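Local structure of M32 carboxypeptidase (Chitinophagaceae bacterium, 7A03) at residues Asp200-His205 and Asp257-Thr262; Phe206-Gln211 and Thr251-Asn256. The protein probably removes amino acids one at a time from the C-terminal end of peptides, as a metal-dependent carboxypeptidase of the M32 family. One frame throughout, in Å; residues are numbered along the deposited sequence.

Contact 1 (Asp200-His205 and Asp257-Thr262); sequences DFLHLH and DFSNMT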
loop_
_atom_site.group_PDB
_atom_site.type_symbol
_atom_site.label_atom_id
_atom_site.label_comp_id
_atom_site.label_asym_id
_atom_site.label_seq_id
_atom_site.Cartn_x
_atom_site.Cartn_y
_atom_site.Cartn_z
ATOM N N ASP A 200 -4.018 19.115 -21.505
ATOM C CA ASP A 200 -5.201 18.469 -22.057
ATOM C C ASP A 200 -4.859 17.379 -23.069
ATOM O O ASP A 200 -5.719 16.543 -23.373
ATOM C CB ASP A 200 -6.216 19.483 -22.585
ATOM C CG ASP A 200 -5.678 20.316 -23.724
ATOM O OD1 ASP A 200 -4.495 20.148 -24.096
ATOM O OD2 ASP A 200 -6.451 21.148 -24.247
ATOM N N PHE A 201 -3.618 17.345 -23.566
ATOM C CA PHE A 201 -3.199 16.238 -24.418
ATOM C C PHE A 201 -3.283 14.896 -23.707
ATOM O O PHE A 201 -3.384 13.857 -24.373
ATOM C CB PHE A 201 -1.778 16.466 -24.950
ATOM C CG PHE A 201 -0.770 16.832 -23.886
ATOM C CD1 PHE A 201 -0.156 15.849 -23.120
ATOM C CD2 PHE A 201 -0.414 18.156 -23.678
ATOM C CE1 PHE A 201 0.773 16.180 -22.138
ATOM C CE2 PHE A 201 0.525 18.490 -22.713
ATOM C CZ PHE A 201 1.119 17.502 -21.949
ATOM N N LEU A 202 -3.264 14.883 -22.372
ATOM C CA LEU A 202 -3.384 13.614 -21.661
ATOM C C LEU A 202 -4.795 13.055 -21.727
ATOM O O LEU A 202 -4.989 11.865 -21.455
ATOM C CB LEU A 202 -2.961 13.761 -20.199
ATOM C CG LEU A 202 -1.489 14.018 -19.900
ATOM C CD1 LEU A 202 -1.314 14.130 -18.394
ATOM C CD2 LEU A 202 -0.596 12.923 -20.451
ATOM N N HIS A 203 -5.775 13.880 -22.103
ATOM C CA HIS A 203 -7.156 13.440 -22.210
ATOM C C HIS A 203 -7.608 13.283 -23.656
ATOM O O HIS A 203 -8.812 13.198 -23.919
ATOM C CB HIS A 203 -8.081 14.360 -21.415
ATOM C CG HIS A 203 -7.914 14.222 -19.935
ATOM N ND1 HIS A 203 -6.761 14.597 -19.279
ATOM C CD2 HIS A 203 -8.740 13.723 -18.985
ATOM C CE1 HIS A 203 -6.889 14.350 -17.988
ATOM N NE2 HIS A 203 -8.080 13.818 -17.783
ATOM N N LEU A 204 -6.665 13.230 -24.595
ATOM C CA LEU A 204 -6.966 12.837 -25.970
ATOM C C LEU A 204 -7.224 11.325 -26.009
ATOM O O LEU A 204 -7.287 10.641 -24.980
ATOM C CB LEU A 204 -5.835 13.263 -26.903
ATOM C CG LEU A 204 -5.600 14.763 -27.065
ATOM C CD1 LEU A 204 -4.300 15.072 -27.817
ATOM C CD2 LEU A 204 -6.802 15.382 -27.769
ATOM N N HIS A 205 -7.370 10.775 -27.209
ATOM C CA HIS A 205 -7.678 9.357 -27.370
ATOM C C HIS A 205 -6.386 8.566 -27.514
ATOM O O HIS A 205 -5.619 8.787 -28.457
ATOM C CB HIS A 205 -8.564 9.114 -28.595
ATOM C CG HIS A 205 -8.802 7.659 -28.878
ATOM N ND1 HIS A 205 -9.806 6.937 -28.270
ATOM C CD2 HIS A 205 -8.160 6.790 -29.697
ATOM C CE1 HIS A 205 -9.774 5.688 -28.702
ATOM N NE2 HIS A 205 -8.787 5.574 -29.572
ATOM N N ASP A 257 -7.673 8.887 -21.069
ATOM C CA ASP A 257 -6.885 9.430 -19.969
ATOM C C ASP A 257 -5.596 8.623 -19.891
ATOM O O ASP A 257 -5.553 7.558 -19.267
ATOM C CB ASP A 257 -7.653 9.383 -18.659
ATOM C CG ASP A 257 -6.943 10.118 -17.552
ATOM O OD1 ASP A 257 -5.773 10.517 -17.758
ATOM O OD2 ASP A 257 -7.562 10.310 -16.481
ATOM N N PHE A 258 -4.548 9.153 -20.510
ATOM C CA PHE A 258 -3.268 8.475 -20.515
ATOM C C PHE A 258 -2.636 8.394 -19.126
ATOM O O PHE A 258 -1.754 7.556 -18.910
ATOM C CB PHE A 258 -2.317 9.175 -21.497
ATOM C CG PHE A 258 -1.044 8.428 -21.730
ATOM C CD1 PHE A 258 -1.039 7.251 -22.472
ATOM C CD2 PHE A 258 0.153 8.879 -21.200
ATOM C CE1 PHE A 258 0.147 6.554 -22.681
ATOM C CE2 PHE A 258 1.339 8.185 -21.412
ATOM C CZ PHE A 258 1.333 7.024 -22.153
ATOM N N SER A 259 -3.069 9.233 -18.177
ATOM C CA SER A 259 -2.484 9.229 -16.833
ATOM C C SER A 259 -2.741 7.929 -16.081
ATOM O O SER A 259 -2.042 7.624 -15.109
ATOM C CB SER A 259 -3.068 10.377 -16.006
ATOM O OG SER A 259 -2.848 11.626 -16.634
ATOM N N ASN A 260 -3.718 7.149 -16.511
ATOM C CA ASN A 260 -4.201 6.037 -15.697
ATOM C C ASN A 260 -3.282 4.825 -15.810
ATOM O O ASN A 260 -2.530 4.502 -14.879
ATOM C CB ASN A 260 -5.639 5.707 -16.104
ATOM C CG ASN A 260 -6.352 4.833 -15.098
ATOM O OD1 ASN A 260 -5.782 3.886 -14.559
ATOM N ND2 ASN A 260 -7.625 5.136 -14.858
ATOM N N MET A 261 -3.334 4.152 -16.956
ATOM C CA MET A 261 -2.770 2.814 -17.048
ATOM C C MET A 261 -1.270 2.797 -16.818
ATOM O O MET A 261 -0.766 1.923 -16.106
ATOM C CB MET A 261 -3.103 2.180 -18.395
ATOM C CG MET A 261 -2.710 0.718 -18.479
ATOM S SD MET A 261 -1.894 0.251 -20.038
ATOM C CE MET A 261 -0.380 1.218 -19.930
ATOM N N THR A 262 -0.532 3.720 -17.454
ATOM C CA THR A 262 0.922 3.608 -17.463
ATOM C C THR A 262 1.468 3.621 -16.037
ATOM O O THR A 262 2.289 2.766 -15.654
ATOM C CB THR A 262 1.523 4.728 -18.323
ATOM O OG1 THR A 262 1.363 4.375 -19.708
ATOM C CG2 THR A 262 3.002 4.928 -18.027
#
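Leu-202 and Phe-258 meet first through the backbone: Phe-258 N donates to Leu-202 O over 2.9 Å in a nearly straight bond. The same carbonyl oxygen also receives a CA-H...O contact from Asp-257, so two consecutive residues converge on it. Of the Leu-202 side chain, CD2 comes to the edge of the Phe-258 ring, 4.2 Å from CD2 there, while CD1 lies 3.4 Å from Ser-259 OG in one of two serine conformers, so that contact is doubtful. Phe-337 of helix 334-341 touches both Leu-202 and Phe-258 and continues this apolar patch. Asp-257 is the N-cap of helix 258-277, which further along carries an HExxH sequence, consistent with the metal-binding motif of M32 metallopeptidases. Asp-257 OD1 accepts from Ser-259 N at 3.0 Å, the donor standing 39° out of the carboxylate plane. With CG anti to its own N (chi1 -172°), the Asp-257 carboxylate lies over one face of the His-203 ring, offset toward the rim, the two planes 29° apart and the side chains pointing the same way. His-203 NE2 is 3.8 Å from Asp-257 OD2, a stacked approach. With an alanine here the carboxylate is gone, and Ser-259 N is likely to lose its capping acceptor while the His-203 ring is set freer to turn.

Contact 2 (Phe206-Gln211 and Thr251-Asn256); sequences FDRDKQ and TRIDEN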
loop_
_atom_site.group_PDB
_atom_site.type_symbol
_atom_site.label_atom_id
_atom_site.label_comp_id
_atom_site.label_asym_id
_atom_site.label_seq_id
_atom_site.Cartn_x
_atom_site.Cartn_y
_atom_site.Cartn_z
ATOM N N PHE A 206 -6.167 7.614 -26.607
ATOM C CA PHE A 206 -4.965 6.784 -26.602
ATOM C C PHE A 206 -5.376 5.331 -26.812
ATOM O O PHE A 206 -5.937 4.703 -25.906
ATOM C CB PHE A 206 -4.179 6.971 -25.300
ATOM C CG PHE A 206 -3.489 8.304 -25.196
ATOM C CD1 PHE A 206 -4.185 9.425 -24.777
ATOM C CD2 PHE A 206 -2.143 8.435 -25.525
ATOM C CE1 PHE A 206 -3.554 10.665 -24.684
ATOM C CE2 PHE A 206 -1.489 9.669 -25.419
ATOM C CZ PHE A 206 -2.205 10.784 -25.003
ATOM N N ASP A 207 -5.079 4.807 -28.006
ATOM C CA ASP A 207 -5.502 3.466 -28.411
ATOM C C ASP A 207 -5.278 2.421 -27.323
ATOM O O ASP A 207 -4.179 2.292 -26.775
ATOM C CB ASP A 207 -4.758 3.059 -29.690
ATOM C CG ASP A 207 -5.139 1.668 -30.175
ATOM O OD1 ASP A 207 -6.220 1.538 -30.776
ATOM O OD2 ASP A 207 -4.356 0.708 -29.967
ATOM N N ARG A 208 -6.328 1.640 -27.056
ATOM C CA ARG A 208 -6.299 0.693 -25.946
ATOM C C ARG A 208 -5.239 -0.382 -26.144
ATOM O O ARG A 208 -4.525 -0.739 -25.196
ATOM C CB ARG A 208 -7.680 0.052 -25.785
ATOM C CG ARG A 208 -7.728 -1.070 -24.771
ATOM C CD ARG A 208 -9.126 -1.638 -24.652
ATOM N NE ARG A 208 -9.273 -2.424 -23.431
ATOM C CZ ARG A 208 -9.697 -1.929 -22.272
ATOM N NH1 ARG A 208 -10.020 -0.645 -22.177
ATOM N NH2 ARG A 208 -9.799 -2.716 -21.209
ATOM N N ASP A 209 -5.132 -0.929 -27.355
ATOM C CA ASP A 209 -4.166 -2.000 -27.586
ATOM C C ASP A 209 -2.737 -1.479 -27.481
ATOM O O ASP A 209 -1.852 -2.174 -26.958
ATOM C CB ASP A 209 -4.431 -2.673 -28.940
ATOM C CG ASP A 209 -5.634 -3.606 -28.900
ATOM O OD1 ASP A 209 -6.212 -3.808 -27.803
ATOM O OD2 ASP A 209 -6.004 -4.142 -29.966
ATOM N N LYS A 210 -2.504 -0.244 -27.944
ATOM C CA LYS A 210 -1.193 0.374 -27.778
ATOM C C LYS A 210 -0.881 0.614 -26.304
ATOM O O LYS A 210 0.239 0.355 -25.855
ATOM C CB LYS A 210 -1.120 1.685 -28.561
ATOM C CG LYS A 210 -0.975 1.525 -30.081
ATOM C CD LYS A 210 -1.119 2.886 -30.760
ATOM C CE LYS A 210 -0.479 2.910 -32.133
ATOM N NZ LYS A 210 -0.745 1.653 -32.882
ATOM N N GLN A 211 -1.856 1.080 -25.526
ATOM C CA GLN A 211 -1.612 1.223 -24.091
ATOM C C GLN A 211 -1.277 -0.121 -23.451
ATOM O O GLN A 211 -0.349 -0.225 -22.632
ATOM C CB GLN A 211 -2.809 1.865 -23.394
ATOM C CG GLN A 211 -3.017 3.325 -23.734
ATOM C CD GLN A 211 -3.902 3.995 -22.728
ATOM O OE1 GLN A 211 -3.538 4.114 -21.561
ATOM N NE2 GLN A 211 -5.079 4.421 -23.154
ATOM N N THR A 251 -4.283 -4.273 -14.296
ATOM C CA THR A 251 -4.303 -2.865 -14.622
ATOM C C THR A 251 -5.665 -2.539 -15.200
ATOM O O THR A 251 -6.512 -3.421 -15.385
ATOM C CB THR A 251 -3.126 -2.484 -15.526
ATOM O OG1 THR A 251 -3.036 -1.051 -15.602
ATOM C CG2 THR A 251 -3.301 -3.066 -16.933
ATOM N N ARG A 252 -5.875 -1.261 -15.480
ATOM C CA ARG A 252 -7.083 -0.792 -16.125
ATOM C C ARG A 252 -6.671 0.253 -17.146
ATOM O O ARG A 252 -5.717 1.007 -16.933
ATOM C CB ARG A 252 -8.046 -0.160 -15.112
ATOM C CG ARG A 252 -7.359 0.772 -14.139
ATOM C CD ARG A 252 -8.345 1.492 -13.237
ATOM N NE ARG A 252 -7.700 2.593 -12.527
ATOM C CZ ARG A 252 -8.292 3.751 -12.250
ATOM N NH1 ARG A 252 -9.547 3.962 -12.628
ATOM N NH2 ARG A 252 -7.628 4.700 -11.603
ATOM N N ILE A 253 -7.389 0.300 -18.253
ATOM C CA ILE A 253 -7.070 1.209 -19.343
ATOM C C ILE A 253 -8.221 2.185 -19.522
ATOM O O ILE A 253 -9.380 1.768 -19.609
ATOM C CB ILE A 253 -6.816 0.436 -20.647
ATOM C CG1 ILE A 253 -5.598 -0.464 -20.504
ATOM C CG2 ILE A 253 -6.624 1.415 -21.822
ATOM C CD1 ILE A 253 -5.520 -1.524 -21.556
ATOM N N ASP A 254 -7.897 3.482 -19.591
ATOM C CA ASP A 254 -8.839 4.526 -19.991
ATOM C C ASP A 254 -8.334 5.063 -21.324
ATOM O O ASP A 254 -7.254 5.661 -21.381
ATOM C CB ASP A 254 -8.914 5.643 -18.946
ATOM C CG ASP A 254 -10.056 6.611 -19.204
ATOM O OD1 ASP A 254 -10.443 6.773 -20.376
ATOM O OD2 ASP A 254 -10.573 7.214 -18.234
ATOM N N GLU A 255 -9.094 4.844 -22.402
ATOM C CA GLU A 255 -8.642 5.337 -23.703
ATOM C C GLU A 255 -8.640 6.856 -23.805
ATOM O O GLU A 255 -8.066 7.387 -24.762
ATOM C CB GLU A 255 -9.471 4.791 -24.870
ATOM C CG GLU A 255 -9.622 3.294 -24.942
ATOM C CD GLU A 255 -10.824 2.894 -25.776
ATOM O OE1 GLU A 255 -11.505 3.802 -26.306
ATOM O OE2 GLU A 255 -11.087 1.678 -25.901
ATOM N N ASN A 256 -9.271 7.565 -22.871
ATOM C CA ASN A 256 -9.291 9.025 -22.890
ATOM C C ASN A 256 -8.565 9.636 -21.702
ATOM O O ASN A 256 -8.819 10.792 -21.348
ATOM C CB ASN A 256 -10.723 9.551 -22.965
ATOM C CG ASN A 256 -11.487 8.967 -24.135
ATOM O OD1 ASN A 256 -11.123 9.170 -25.294
ATOM N ND2 ASN A 256 -12.542 8.226 -23.835
HETATM O O HOH W 1 -9.745 -1.414 -18.506
HETATM O O HOH W 2 -5.178 4.741 -19.303
#
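Gln-211 NE2 holds two backbone carbonyls, one from each segment: Phe-206 O at 2.9 Å and Asp-254 O at 3.1 Å. Both acceptors lie close to the amide plane of Gln-211, yet NE2 stands above the plane of each carbonyl, by 38° for Phe-206 and 51° for Asp-254. These two bonds fix the rotation of the amide; water 2 accepts from Asp-254 N and lies 2.9 Å from Gln-211 OE1. The shortest polar bond across the segments, Phe-206 N to Glu-255 O, is 2.7 Å and almost straight. Asp-207 is the N-cap of helix 208-222, its OD2 taking Lys-210 N, and on the facing loop Asp-254 OD1 accepts from Asn-256 N to form an Asx turn; a helix start thus joins the connection between strand 247-251 and helix 258-277. Ile-253 wedges between two side chains of that first turn. Its CG2 is 3.6 Å from Gln-211 NE2, and CD1 sits over the centre of the Arg-208 guanidinium. With CG anti to the backbone N (chi1 173°) and the chain extended to NE, Arg-208 runs across Glu-255, whose OE2 stays 4.5 Å from NH1, beyond a salt bridge. Water 1 accepts from Arg-208 NH2 and Ile-253 N.

Overall arrangement
From the N terminus, the chain leaves helix 170-192 and passes through the loop bearing 200-205 into 206-211, where helix 208-222 begins. It then makes the small sheet of strands 229-233, 239-241 and 247-251 and returns through 251-256 into 257-262, at the head of helix 258-277. The two contacts pair consecutive segments in reverse order: contact 2 closes the inner loop, and contact 1 the outer one around it. Their centres lie about 8 Å apart, and the Phe-206 and Phe-258 rings meet across the boundary, while Met-261 packs on Gln-211. Contact 1 joins the loop before helix 208-222 to the start of helix 258-277, contact 2 the start of the former to the loop before the latter.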